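Local coordinates for Ras-related protein Rab-7L1 (Homo sapiens, PDB 6HH2), which binds and hydrolyses GTP as a Rab-family switch in vesicle trafficking, maintains endosome-trans-Golgi network integrity, and recruits the kinase LRRK2 to the Golgi and stimulates it, at residues D8-V13 and I59-L64; L52-Y57 and L172-M177; F91-A96 and S133-S138; T97-S102 and D140-F145. The protein carries 4 engineered substitutions. One frame throughout, in Å; residues are numbered along the deposited sequence. Where two conformers were deposited one is given.

All four contacts belong to one Ras-type domain built round a six-stranded mixed sheet. Contact 1 pairs strands 8-17 and 58-66, and contact 2 leans helix 165-178 on the neighbouring edge strand 48-55; their centres lie about 9 Å apart and their segments alternate along the chain. Contacts 3 and 4 form a second touching pair, also about 9 Å apart between centres, where strand 86-92 runs into helix 96-112. Both come later than contact 1 and fall between the segments of contact 2. About 28 to 32 Å separates the centres of the two pairs, so one ties the C-terminal helix to the edge of the sheet and the other packs two helices beside the nucleotide site.

Contact 1. Residues D8-V13 and I59-L64; sequences DHLFKV and IVRLQL
Arg61 reaches back along the strand pair to Asp8: its chain bends at chi3 (-71°) and brings NH1 to 3.1 Å from Asp8 OD2 in a salt bridge. The N-H points almost straight at the oxygen (177°) and lies in the guanidinium plane, yet it meets the carboxylate from above, the two flat groups being turned 46° apart. The carboxylate also lies alongside Ile59, with OD1 3.4 Å from Ile59 CG1. Leu10 CD1 drops onto the aliphatic part of Arg61, 3.7 Å from Arg61 CG, and also borders Gln63 CG, so one methyl spans two residues of the partner strand.

Phe11 and its neighbours occupy the opposite face. The edge of its ring is turned to the partner strand: Leu62 CD2 sits in the ring plane, 4.0 Å from Phe11 CD2, and Val60 CG1 comes up to the same edge atom. Helix 165-178 covers this side through Met176 and Met177, while the imidazole of His9 is hydrogen-bonded to Glu58.

Between these two layers of side chains, five backbone hydrogen bonds join the strands. His9, Phe11 and Val13 donate to Ile59, Arg61 and Gln63, and the carbonyls of His9 and Phe11 accept from Arg61 and Gln63. This in-register parallel pairing of strands 8-17 and 58-66 is that of the first and third strands of the Ras-type GTPase sheet.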
loop_
_atom_site.group_PDB
_atom_site.type_symbol
_atom_site.label_atom_id
_atom_site.label_comp_id
_atom_site.label_asym_id
_atom_site.label_seq_id
_atom_site.Cartn_x
_atom_site.Cartn_y
_atom_site.Cartn_z
ATOM N N ASP A 8 -20.027 6.007 6.883
ATOM C CA ASP A 8 -18.698 6.205 6.334
ATOM C C ASP A 8 -17.797 5.097 6.862
ATOM O O ASP A 8 -17.830 4.771 8.055
ATOM C CB ASP A 8 -18.130 7.570 6.735
ATOM C CG ASP A 8 -18.893 8.746 6.120
ATOM O OD1 ASP A 8 -20.033 8.555 5.625
ATOM O OD2 ASP A 8 -18.339 9.876 6.146
ATOM N N HIS A 9 -17.047 4.488 5.973
ATOM C CA HIS A 9 -16.053 3.482 6.322
ATOM C C HIS A 9 -14.704 4.113 6.065
ATOM O O HIS A 9 -14.358 4.361 4.915
ATOM C CB HIS A 9 -16.209 2.242 5.436
ATOM C CG HIS A 9 -17.591 1.638 5.497
ATOM N ND1 HIS A 9 -17.936 0.695 6.439
ATOM C CD2 HIS A 9 -18.707 1.857 4.757
ATOM C CE1 HIS A 9 -19.207 0.357 6.283
ATOM N NE2 HIS A 9 -19.707 1.065 5.282
ATOM N N LEU A 10 -13.926 4.337 7.120
ATOM C CA LEU A 10 -12.644 5.012 7.011
ATOM C C LEU A 10 -11.529 3.995 7.185
ATOM O O LEU A 10 -11.514 3.248 8.182
ATOM C CB LEU A 10 -12.544 6.075 8.107
ATOM C CG LEU A 10 -11.193 6.776 8.179
ATOM C CD1 LEU A 10 -10.873 7.642 6.942
ATOM C CD2 LEU A 10 -11.185 7.635 9.444
ATOM N N PHE A 11 -10.607 3.948 6.213
ATOM C CA PHE A 11 -9.478 3.020 6.239
ATOM C C PHE A 11 -8.166 3.775 6.066
ATOM O O PHE A 11 -7.984 4.488 5.080
ATOM C CB PHE A 11 -9.592 1.939 5.145
ATOM C CG PHE A 11 -10.837 1.104 5.255
ATOM C CD1 PHE A 11 -11.089 0.319 6.392
ATOM C CD2 PHE A 11 -11.778 1.152 4.233
ATOM C CE1 PHE A 11 -12.250 -0.464 6.446
ATOM C CE2 PHE A 11 -12.938 0.370 4.315
ATOM C CZ PHE A 11 -13.166 -0.394 5.437
ATOM N N LYS A 12 -7.230 3.561 6.982
ATOM C CA LYS A 12 -5.872 4.098 6.863
ATOM C C LYS A 12 -5.004 3.025 6.233
ATOM O O LYS A 12 -4.926 1.889 6.738
ATOM C CB LYS A 12 -5.386 4.476 8.270
ATOM C CG LYS A 12 -3.864 4.752 8.369
ATOM C CD LYS A 12 -3.499 5.380 9.704
ATOM C CE LYS A 12 -1.955 5.558 9.699
ATOM N NZ LYS A 12 -1.519 6.213 10.988
ATOM N N VAL A 13 -4.408 3.341 5.088
ATOM C CA VAL A 13 -3.633 2.374 4.306
ATOM C C VAL A 13 -2.186 2.866 4.288
ATOM O O VAL A 13 -1.915 4.009 3.885
ATOM C CB VAL A 13 -4.179 2.291 2.873
ATOM C CG1 VAL A 13 -3.305 1.354 2.048
ATOM C CG2 VAL A 13 -5.660 1.817 2.929
ATOM N N ILE A 59 -20.225 5.561 2.073
ATOM C CA ILE A 59 -19.014 5.875 1.341
ATOM C C ILE A 59 -17.841 5.160 2.018
ATOM O O ILE A 59 -17.910 4.761 3.192
ATOM C CB ILE A 59 -18.764 7.389 1.253
ATOM C CG1 ILE A 59 -18.609 7.976 2.646
ATOM C CG2 ILE A 59 -19.859 8.113 0.435
ATOM C CD1 ILE A 59 -17.913 9.333 2.628
ATOM N N VAL A 60 -16.775 4.964 1.244
ATOM C CA VAL A 60 -15.469 4.487 1.717
ATOM C C VAL A 60 -14.485 5.633 1.570
ATOM O O VAL A 60 -14.410 6.258 0.503
ATOM C CB VAL A 60 -14.998 3.301 0.866
ATOM C CG1 VAL A 60 -13.513 3.006 1.134
ATOM C CG2 VAL A 60 -15.865 2.062 1.184
ATOM N N ARG A 61 -13.757 5.929 2.638
ATOM C CA ARG A 61 -12.765 7.001 2.640
ATOM C C ARG A 61 -11.418 6.356 2.961
ATOM O O ARG A 61 -11.292 5.646 3.972
ATOM C CB ARG A 61 -13.144 8.056 3.679
ATOM C CG ARG A 61 -12.115 9.169 3.853
ATOM C CD ARG A 61 -12.601 10.284 4.808
ATOM N NE ARG A 61 -13.663 11.072 4.191
ATOM C CZ ARG A 61 -14.953 10.991 4.505
ATOM N NH1 ARG A 61 -15.366 10.165 5.458
ATOM N NH2 ARG A 61 -15.832 11.764 3.873
ATOM N N LEU A 62 -10.435 6.536 2.081
ATOM C CA LEU A 62 -9.104 5.980 2.311
ATOM C C LEU A 62 -8.138 7.112 2.631
ATOM O O LEU A 62 -8.092 8.112 1.913
ATOM C CB LEU A 62 -8.555 5.306 1.071
ATOM C CG LEU A 62 -9.400 4.244 0.432
ATOM C CD1 LEU A 62 -8.572 3.670 -0.735
ATOM C CD2 LEU A 62 -9.739 3.190 1.475
ATOM N N GLN A 63 -7.368 6.967 3.706
ATOM C CA GLN A 63 -6.177 7.779 3.967
ATOM C C GLN A 63 -4.976 7.005 3.462
ATOM O O GLN A 63 -4.698 5.886 3.928
ATOM C CB GLN A 63 -6.001 8.025 5.465
ATOM C CG GLN A 63 -7.138 8.782 6.113
ATOM C CD GLN A 63 -6.898 9.020 7.593
ATOM O OE1 GLN A 63 -5.919 8.483 8.148
ATOM N NE2 GLN A 63 -7.760 9.789 8.240
ATOM N N LEU A 64 -4.280 7.562 2.488
ATOM C CA LEU A 64 -3.109 6.925 1.909
ATOM C C LEU A 64 -1.859 7.562 2.554
ATOM O O LEU A 64 -1.555 8.739 2.323
ATOM C CB LEU A 64 -3.089 7.138 0.395
ATOM C CG LEU A 64 -4.331 6.583 -0.309
ATOM C CD1 LEU A 64 -4.417 7.164 -1.728
ATOM C CD2 LEU A 64 -4.253 5.027 -0.292
#

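Contact 2. Residues L52-Y57 and L172-M177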
loop_
_atom_site.group_PDB
_atom_site.type_symbol
_atom_site.label_atom_id
_atom_site.label_comp_id
_atom_site.label_asym_id
_atom_site.label_seq_id
_atom_site.Cartn_x
_atom_site.Cartn_y
_atom_site.Cartn_z
ATOM N N LEU A 52 -14.868 7.192 -2.194
ATOM C CA LEU A 52 -15.626 6.428 -3.176
ATOM C C LEU A 52 -17.020 6.187 -2.629
ATOM O O LEU A 52 -17.180 5.796 -1.464
ATOM C CB LEU A 52 -14.971 5.044 -3.422
ATOM C CG LEU A 52 -13.597 5.086 -4.087
ATOM C CD1 LEU A 52 -12.946 3.718 -3.980
ATOM C CD2 LEU A 52 -13.759 5.533 -5.553
ATOM N N GLN A 53 -18.032 6.357 -3.473
ATOM C CA GLN A 53 -19.347 5.856 -3.104
ATOM C C GLN A 53 -19.265 4.344 -3.063
ATOM O O GLN A 53 -18.683 3.717 -3.960
ATOM C CB GLN A 53 -20.421 6.289 -4.122
ATOM C CG GLN A 53 -21.873 6.148 -3.554
ATOM C CD GLN A 53 -22.162 7.247 -2.581
ATOM O OE1 GLN A 53 -21.631 8.353 -2.725
ATOM N NE2 GLN A 53 -22.997 6.970 -1.575
ATOM N N TRP A 54 -19.830 3.750 -2.012
ATOM C CA TRP A 54 -19.856 2.294 -1.882
ATOM C C TRP A 54 -21.238 1.723 -2.145
ATOM O O TRP A 54 -21.366 0.699 -2.801
ATOM C CB TRP A 54 -19.390 1.882 -0.469
ATOM C CG TRP A 54 -19.258 0.377 -0.314
ATOM C CD1 TRP A 54 -20.060 -0.474 0.430
ATOM C CD2 TRP A 54 -18.274 -0.438 -0.930
ATOM N NE1 TRP A 54 -19.606 -1.764 0.294
ATOM C CE2 TRP A 54 -18.504 -1.761 -0.520
ATOM C CE3 TRP A 54 -17.204 -0.168 -1.771
ATOM C CZ2 TRP A 54 -17.697 -2.816 -0.958
ATOM C CZ3 TRP A 54 -16.405 -1.219 -2.197
ATOM C CH2 TRP A 54 -16.652 -2.507 -1.780
ATOM N N SER A 55 -22.276 2.392 -1.657
ATOM C CA SER A 55 -23.651 1.996 -1.911
ATOM C C SER A 55 -24.502 3.254 -1.850
ATOM O O SER A 55 -23.984 4.349 -1.646
ATOM C CB SER A 55 -24.106 0.973 -0.861
ATOM O OG SER A 55 -24.265 1.602 0.399
ATOM N N ASP A 56 -25.824 3.115 -1.986
ATOM C CA ASP A 56 -26.645 4.319 -1.920
ATOM C C ASP A 56 -26.500 5.087 -0.601
ATOM O O ASP A 56 -26.732 6.301 -0.587
ATOM C CB ASP A 56 -28.124 4.079 -2.293
ATOM C CG ASP A 56 -28.791 3.020 -1.456
ATOM O OD1 ASP A 56 -28.129 2.414 -0.600
ATOM O OD2 ASP A 56 -30.012 2.797 -1.672
ATOM N N TYR A 57 -26.075 4.448 0.498
ATOM C CA TYR A 57 -26.016 5.176 1.762
ATOM C C TYR A 57 -24.651 5.127 2.431
ATOM O O TYR A 57 -24.515 5.633 3.553
ATOM C CB TYR A 57 -27.109 4.722 2.751
ATOM C CG TYR A 57 -26.773 3.389 3.370
ATOM C CD1 TYR A 57 -26.877 2.220 2.619
ATOM C CD2 TYR A 57 -26.306 3.291 4.685
ATOM C CE1 TYR A 57 -26.545 0.998 3.154
ATOM C CE2 TYR A 57 -25.973 2.057 5.234
ATOM C CZ TYR A 57 -26.098 0.913 4.451
ATOM O OH TYR A 57 -25.767 -0.335 4.936
ATOM N N LEU A 172 -8.123 -4.746 -2.475
ATOM C CA LEU A 172 -7.746 -4.447 -1.096
ATOM C C LEU A 172 -8.874 -3.741 -0.343
ATOM O O LEU A 172 -9.131 -4.065 0.822
ATOM C CB LEU A 172 -6.464 -3.624 -1.082
ATOM C CG LEU A 172 -5.891 -3.342 0.307
ATOM C CD1 LEU A 172 -5.497 -4.625 1.022
ATOM C CD2 LEU A 172 -4.698 -2.394 0.169
ATOM N N ILE A 173 -9.557 -2.779 -0.981
ATOM C CA ILE A 173 -10.718 -2.147 -0.335
ATOM C C ILE A 173 -11.764 -3.174 0.017
ATOM O O ILE A 173 -12.358 -3.131 1.108
ATOM C CB ILE A 173 -11.309 -1.071 -1.254
ATOM C CG1 ILE A 173 -10.314 0.060 -1.405
ATOM C CG2 ILE A 173 -12.686 -0.551 -0.708
ATOM C CD1 ILE A 173 -10.735 1.093 -2.541
ATOM N N GLU A 174 -12.045 -4.087 -0.909
ATOM C CA GLU A 174 -13.083 -5.064 -0.634
ATOM C C GLU A 174 -12.688 -5.954 0.527
ATOM O O GLU A 174 -13.543 -6.311 1.353
ATOM C CB GLU A 174 -13.435 -5.830 -1.903
ATOM C CG GLU A 174 -13.913 -4.864 -3.030
ATOM C CD GLU A 174 -14.472 -5.556 -4.236
ATOM O OE1 GLU A 174 -14.678 -6.779 -4.133
ATOM O OE2 GLU A 174 -14.759 -4.896 -5.268
ATOM N N LYS A 175 -11.394 -6.234 0.666
ATOM C CA LYS A 175 -10.951 -7.028 1.818
ATOM C C LYS A 175 -11.075 -6.239 3.120
ATOM O O LYS A 175 -11.433 -6.799 4.163
ATOM C CB LYS A 175 -9.502 -7.479 1.598
ATOM C CG LYS A 175 -8.895 -8.235 2.816
ATOM C CD LYS A 175 -9.567 -9.590 2.979
ATOM C CE LYS A 175 -8.916 -10.615 2.067
ATOM N NZ LYS A 175 -9.524 -11.940 2.382
ATOM N N MET A 176 -10.716 -4.960 3.098
ATOM C CA MET A 176 -10.857 -4.144 4.306
ATOM C C MET A 176 -12.319 -4.022 4.712
ATOM O O MET A 176 -12.641 -4.026 5.904
ATOM C CB MET A 176 -10.254 -2.758 4.089
ATOM C CG MET A 176 -8.696 -2.798 3.944
ATOM S SD MET A 176 -7.967 -1.164 3.936
ATOM C CE MET A 176 -8.627 -0.451 2.378
ATOM N N MET A 177 -13.229 -3.943 3.729
ATOM C CA MET A 177 -14.656 -3.941 4.061
ATOM C C MET A 177 -15.087 -5.265 4.691
ATOM O O MET A 177 -15.837 -5.284 5.678
ATOM C CB MET A 177 -15.486 -3.633 2.808
ATOM C CG MET A 177 -15.357 -2.172 2.353
ATOM S SD MET A 177 -16.175 -1.052 3.495
ATOM C CE MET A 177 -17.907 -1.346 3.111
#
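Met177 folds over the indole of Trp54, and this is where the two segments press together most closely. Its chain is bent at both chi2 (-70°) and chi3 (-74°), which carries the terminal methyl back across the five-membered ring. CE lies 3.6 Å from the centroid of that ring, over its face but displaced toward the rim, and 3.3 Å from Trp54 NE1. This is a CH-pi contact; the sulfur SD stands above the same ring, 4.8 Å from its centroid, as a longer Met-aromatic approach. A second tight point lies deeper, where Leu52 CD1 meets Ile173 CD1 at 3.7 Å.

The arrangement belongs to the Ras-type fold: the C-terminal helix 165-178 lies across the sheet and reaches its edge strand 48-55. The axes of the short segments 52-55 and 172-177 pass 12.5 Å apart, inclined by 50°. Direct contact therefore depends on long side chains rather than on backbones.

Packing thins toward the far end of the indole. The six-membered ring merely grazes Ile173, with Trp54 CZ3 4.1 Å from Ile173 CG2. At the outer edge Glu174 CG approaches Trp54 CH2 in the ring plane, while the Glu174 carboxylate forms a salt bridge with Arg170. Trp54 itself remains largely exposed to solvent.

Contact 3. Residues F91-A96 and S133-S138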
loop_
_atom_site.group_PDB
_atom_site.type_symbol
_atom_site.label_atom_id
_atom_site.label_comp_id
_atom_site.label_asym_id
_atom_site.label_seq_id
_atom_site.Cartn_x
_atom_site.Cartn_y
_atom_site.Cartn_z
ATOM N N PHE A 91 7.799 -2.955 -4.076
ATOM C CA PHE A 91 9.173 -3.112 -4.494
ATOM C C PHE A 91 9.305 -2.819 -5.986
ATOM O O PHE A 91 8.322 -2.729 -6.724
ATOM C CB PHE A 91 9.795 -4.445 -4.029
ATOM C CG PHE A 91 9.349 -5.640 -4.804
ATOM C CD1 PHE A 91 8.136 -6.293 -4.484
ATOM C CD2 PHE A 91 10.126 -6.107 -5.883
ATOM C CE1 PHE A 91 7.721 -7.394 -5.235
ATOM C CE2 PHE A 91 9.726 -7.225 -6.622
ATOM C CZ PHE A 91 8.539 -7.886 -6.282
ATOM N N ASP A 92 10.544 -2.637 -6.426
ATOM C CA ASP A 92 10.884 -2.450 -7.835
ATOM C C ASP A 92 11.384 -3.783 -8.393
ATOM O O ASP A 92 12.402 -4.311 -7.925
ATOM C CB ASP A 92 11.971 -1.361 -7.857
ATOM C CG ASP A 92 12.574 -1.086 -9.246
ATOM O OD1 ASP A 92 12.309 -1.810 -10.225
ATOM O OD2 ASP A 92 13.403 -0.135 -9.304
ATOM N N VAL A 93 10.637 -4.352 -9.372
ATOM C CA VAL A 93 11.040 -5.648 -9.943
ATOM C C VAL A 93 12.460 -5.710 -10.491
ATOM O O VAL A 93 13.037 -6.795 -10.618
ATOM C CB VAL A 93 10.066 -6.159 -11.030
ATOM C CG1 VAL A 93 8.737 -6.509 -10.440
ATOM C CG2 VAL A 93 9.954 -5.157 -12.207
ATOM N N THR A 94 13.040 -4.555 -10.797
ATOM C CA THR A 94 14.344 -4.459 -11.399
ATOM C C THR A 94 15.451 -4.318 -10.348
ATOM O O THR A 94 16.635 -4.350 -10.704
ATOM C CB THR A 94 14.129 -3.230 -12.270
ATOM O OG1 THR A 94 14.341 -2.001 -11.583
ATOM C CG2 THR A 94 13.060 -3.332 -13.257
ATOM N N ASN A 95 15.101 -4.252 -9.052
ATOM C CA ASN A 95 16.073 -4.013 -7.969
ATOM C C ASN A 95 15.863 -5.057 -6.866
ATOM O O ASN A 95 14.964 -4.931 -6.027
ATOM C CB ASN A 95 15.939 -2.591 -7.434
ATOM C CG ASN A 95 17.017 -2.253 -6.440
ATOM O OD1 ASN A 95 17.517 -3.133 -5.776
ATOM N ND2 ASN A 95 17.386 -0.982 -6.342
ATOM N N ALA A 96 16.700 -6.096 -6.854
ATOM C CA ALA A 96 16.472 -7.199 -5.929
ATOM C C ALA A 96 16.617 -6.781 -4.473
ATOM O O ALA A 96 16.037 -7.424 -3.594
ATOM C CB ALA A 96 17.406 -8.364 -6.260
ATOM N N SER A 133 12.499 -3.888 -18.145
ATOM C CA SER A 133 13.093 -5.170 -18.483
ATOM C C SER A 133 14.603 -4.986 -18.504
ATOM O O SER A 133 15.079 -3.941 -18.959
ATOM C CB SER A 133 12.597 -5.604 -19.869
ATOM O OG SER A 133 13.034 -6.909 -20.186
ATOM N N PRO A 134 15.382 -5.964 -17.994
ATOM C CA PRO A 134 14.899 -7.225 -17.412
ATOM C C PRO A 134 14.540 -7.063 -15.933
ATOM O O PRO A 134 14.993 -6.134 -15.269
ATOM C CB PRO A 134 16.126 -8.141 -17.514
ATOM C CG PRO A 134 17.277 -7.211 -17.318
ATOM C CD PRO A 134 16.859 -5.888 -17.977
ATOM N N TRP A 135 13.763 -7.992 -15.407
ATOM C CA TRP A 135 13.533 -8.002 -13.974
ATOM C C TRP A 135 14.687 -8.695 -13.251
ATOM O O TRP A 135 15.441 -9.482 -13.834
ATOM C CB TRP A 135 12.264 -8.799 -13.683
ATOM C CG TRP A 135 10.966 -8.229 -14.190
ATOM C CD1 TRP A 135 10.767 -7.211 -15.091
ATOM C CD2 TRP A 135 9.679 -8.661 -13.783
ATOM N NE1 TRP A 135 9.424 -7.010 -15.286
ATOM C CE2 TRP A 135 8.730 -7.885 -14.484
ATOM C CE3 TRP A 135 9.238 -9.627 -12.874
ATOM C CZ2 TRP A 135 7.344 -8.073 -14.326
ATOM C CZ3 TRP A 135 7.878 -9.802 -12.704
ATOM C CH2 TRP A 135 6.944 -9.026 -13.424
ATOM N N ALA A 136 14.816 -8.393 -11.963
ATOM C CA ALA A 136 15.842 -8.987 -11.123
ATOM C C ALA A 136 15.323 -10.172 -10.328
ATOM O O ALA A 136 16.102 -10.812 -9.618
ATOM C CB ALA A 136 16.407 -7.934 -10.159
ATOM N N VAL A 137 14.020 -10.460 -10.426
ATOM C CA VAL A 137 13.383 -11.595 -9.775
ATOM C C VAL A 137 12.424 -12.214 -10.784
ATOM O O VAL A 137 11.992 -11.568 -11.750
ATOM C CB VAL A 137 12.598 -11.168 -8.512
ATOM C CG1 VAL A 137 13.568 -10.543 -7.486
ATOM C CG2 VAL A 137 11.487 -10.168 -8.859
ATOM N N SER A 138 12.065 -13.478 -10.547
ATOM C CA SER A 138 11.069 -14.152 -11.363
ATOM C C SER A 138 9.716 -14.179 -10.663
ATOM O O SER A 138 9.624 -14.040 -9.447
ATOM C CB SER A 138 11.494 -15.603 -11.634
ATOM O OG SER A 138 11.481 -16.361 -10.425
#
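A loop-to-loop contact, held by one backbone hydrogen bond and a valine seated on an indole, joins the turn that leaves strand 86-92 to the segment leading into helix 139-148. It lies beside the nucleotide site of the Ras-type fold: the Val93 side chain is about 5 Å from that of the GTP-binding Lys129, and the Thr94 side chain about 7 Å from GDP. Ala136 N donates to Val93 O at 2.7 Å (170°). Beside it Val93 lies on Trp135: its CG2 stands 3.5 Å from the centroid of the five-membered ring, almost on the ring normal, in a CH-pi contact. Its CG1 extends over the six-membered ring, 4.0 Å from Trp135 CE3. Trp135 NE1 is hydrogen-bonded to Ser130 O.

The methyl of Ala136 faces the turn, touching Thr94 O at 3.6 Å and Ala96 CB at 4.0 Å. A type I turn from Asp92 to Asn95 shapes this surface, supported by an Asx turn in which Asp92 OD1 takes the amide of Thr94.

Val137 CG2 meets the edge of the Phe91 ring, 4.1 Å from Phe91 CE2. There Phe91 and Val137 lie among Phe99 of helix 96-112, Ile142 of helix 139-148, and Leu125 and Ala127 of the neighbouring strand 123-128.

Contact 4. Residues T97-S102 and D140-F145; sequences TTFSNS and DQIDRF
Phe99 and Phe145 account for most of the buried surface here, each reaching across to the other's helix. CG anti to the backbone N in both (chi1 175° and 174°) sends each side chain out toward the partner helix, so that they pass alongside, head to tail. Their rings overlap obliquely, with centroids 4.2 Å apart and planes at 35°. The CZ-CE1 side of the Phe99 ring lies over the face of Phe145, with Phe99 CZ 3.4 Å from Phe145 CG and equally close to Phe145 CB. At the far end of its own ring, Phe145 CZ comes to 3.4 Å from Phe99 O.

Ser102, one turn beyond Phe99, borders this pair through carbon, its CB 3.9 Å from Phe145 CZ. Ile142 fills in beside Phe99, with Ile142 CG1 4.1 Å from Phe99 CE1, and also packs on Phe91 and Leu125 of the sheet.

The axes of segments 97-102 and 140-145 pass 11.7 Å apart and 18° from parallel, a spacing bridged by the two aromatic side chains. Such neighbouring, nearly parallel helices on one face of the central sheet are characteristic of the alpha/beta Ras-type GTPase fold.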
loop_
_atom_site.group_PDB
_atom_site.type_symbol
_atom_site.label_atom_id
_atom_site.label_comp_id
_atom_site.label_asym_id
_atom_site.label_seq_id
_atom_site.Cartn_x
_atom_site.Cartn_y
_atom_site.Cartn_z
ATOM N N THR A 97 17.368 -5.707 -4.184
ATOM C CA THR A 97 17.452 -5.262 -2.801
ATOM C C THR A 97 16.103 -4.780 -2.283
ATOM O O THR A 97 15.774 -4.984 -1.097
ATOM C CB THR A 97 18.476 -4.134 -2.652
ATOM O OG1 THR A 97 19.749 -4.636 -3.078
ATOM C CG2 THR A 97 18.551 -3.710 -1.207
ATOM N N THR A 98 15.324 -4.104 -3.142
ATOM C CA THR A 98 14.010 -3.629 -2.707
ATOM C C THR A 98 13.049 -4.795 -2.515
ATOM O O THR A 98 12.171 -4.747 -1.637
ATOM C CB THR A 98 13.416 -2.613 -3.702
ATOM O OG1 THR A 98 12.994 -3.265 -4.934
ATOM C CG2 THR A 98 14.410 -1.457 -4.017
ATOM N N PHE A 99 13.280 -5.883 -3.245
ATOM C CA PHE A 99 12.483 -7.100 -3.058
ATOM C C PHE A 99 12.817 -7.748 -1.725
ATOM O O PHE A 99 11.927 -7.989 -0.891
ATOM C CB PHE A 99 12.784 -8.060 -4.199
ATOM C CG PHE A 99 12.110 -9.437 -4.076
ATOM C CD1 PHE A 99 10.704 -9.588 -4.085
ATOM C CD2 PHE A 99 12.908 -10.594 -3.975
ATOM C CE1 PHE A 99 10.139 -10.888 -4.013
ATOM C CE2 PHE A 99 12.336 -11.865 -3.935
ATOM C CZ PHE A 99 10.962 -11.985 -3.926
ATOM N N SER A 100 14.113 -7.999 -1.495
ATOM C CA SER A 100 14.549 -8.539 -0.216
ATOM C C SER A 100 14.067 -7.690 0.951
ATOM O O SER A 100 13.606 -8.231 1.975
ATOM C CB SER A 100 16.081 -8.628 -0.230
ATOM O OG SER A 100 16.574 -9.188 0.977
ATOM N N ASN A 101 14.184 -6.362 0.837
ATOM C CA ASN A 101 13.778 -5.514 1.958
ATOM C C ASN A 101 12.274 -5.558 2.217
ATOM O O ASN A 101 11.838 -5.201 3.321
ATOM C CB ASN A 101 14.226 -4.065 1.735
ATOM C CG ASN A 101 15.600 -3.782 2.267
ATOM O OD1 ASN A 101 16.075 -4.443 3.189
ATOM N ND2 ASN A 101 16.257 -2.804 1.658
ATOM N N SER A 102 11.452 -6.026 1.241
ATOM C CA SER A 102 10.017 -6.139 1.516
ATOM C C SER A 102 9.748 -7.134 2.626
ATOM O O SER A 102 8.720 -7.031 3.318
ATOM C CB SER A 102 9.289 -6.598 0.238
ATOM O OG SER A 102 9.463 -5.626 -0.741
ATOM N N ASP A 140 7.784 -16.789 -10.184
ATOM C CA ASP A 140 7.736 -17.903 -9.239
ATOM C C ASP A 140 8.441 -17.546 -7.937
ATOM O O ASP A 140 7.959 -17.883 -6.851
ATOM C CB ASP A 140 8.314 -19.182 -9.849
ATOM C CG ASP A 140 7.356 -19.856 -10.856
ATOM O OD1 ASP A 140 6.158 -19.467 -10.935
ATOM O OD2 ASP A 140 7.803 -20.775 -11.577
ATOM N N GLN A 141 9.574 -16.893 -8.142
ATOM C CA GLN A 141 10.250 -16.342 -6.825
ATOM C C GLN A 141 9.308 -15.360 -5.993
ATOM O O GLN A 141 9.226 -15.386 -4.743
ATOM C CB GLN A 141 11.524 -15.572 -7.211
ATOM C CG GLN A 141 12.817 -16.404 -7.331
ATOM C CD GLN A 141 13.982 -15.536 -7.818
ATOM O OE1 GLN A 141 13.765 -14.438 -8.350
ATOM N NE2 GLN A 141 15.220 -16.012 -7.617
ATOM N N ILE A 142 8.632 -14.491 -6.706
ATOM C CA ILE A 142 7.747 -13.587 -5.972
ATOM C C ILE A 142 6.653 -14.352 -5.248
ATOM O O ILE A 142 6.329 -14.058 -4.087
ATOM C CB ILE A 142 7.158 -12.535 -6.913
ATOM C CG1 ILE A 142 8.286 -11.698 -7.532
ATOM C CG2 ILE A 142 6.244 -11.612 -6.129
ATOM C CD1 ILE A 142 7.792 -10.840 -8.683
ATOM N N ASP A 143 6.035 -15.297 -5.928
ATOM C CA ASP A 143 4.954 -16.054 -5.300
ATOM C C ASP A 143 5.437 -16.836 -4.095
ATOM O O ASP A 143 4.760 -16.865 -3.066
ATOM C CB ASP A 143 4.268 -16.983 -6.309
ATOM C CG ASP A 143 2.974 -17.603 -5.748
ATOM O OD1 ASP A 143 2.040 -16.789 -5.520
ATOM O OD2 ASP A 143 2.956 -18.834 -5.513
ATOM N N ARG A 144 6.575 -17.525 -4.205
ATOM C CA ARG A 144 7.091 -18.253 -3.042
ATOM C C ARG A 144 7.392 -17.295 -1.892
ATOM O O ARG A 144 7.097 -17.595 -0.729
ATOM C CB ARG A 144 8.363 -18.997 -3.433
ATOM C CG ARG A 144 8.106 -20.234 -4.302
ATOM C CD ARG A 144 9.309 -21.176 -4.326
ATOM N NE ARG A 144 10.511 -20.521 -4.858
ATOM C CZ ARG A 144 10.754 -20.377 -6.163
ATOM N NH1 ARG A 144 9.867 -20.812 -7.058
ATOM N NH2 ARG A 144 11.871 -19.777 -6.569
ATOM N N PHE A 145 7.954 -16.134 -2.216
ATOM C CA PHE A 145 8.265 -15.140 -1.195
ATOM C C PHE A 145 6.996 -14.605 -0.548
ATOM O O PHE A 145 6.920 -14.457 0.678
ATOM C CB PHE A 145 9.062 -14.015 -1.884
ATOM C CG PHE A 145 9.360 -12.820 -1.046
ATOM C CD1 PHE A 145 8.427 -11.802 -0.958
ATOM C CD2 PHE A 145 10.617 -12.682 -0.461
ATOM C CE1 PHE A 145 8.693 -10.635 -0.265
ATOM C CE2 PHE A 145 10.913 -11.473 0.242
ATOM C CZ PHE A 145 9.916 -10.479 0.338
#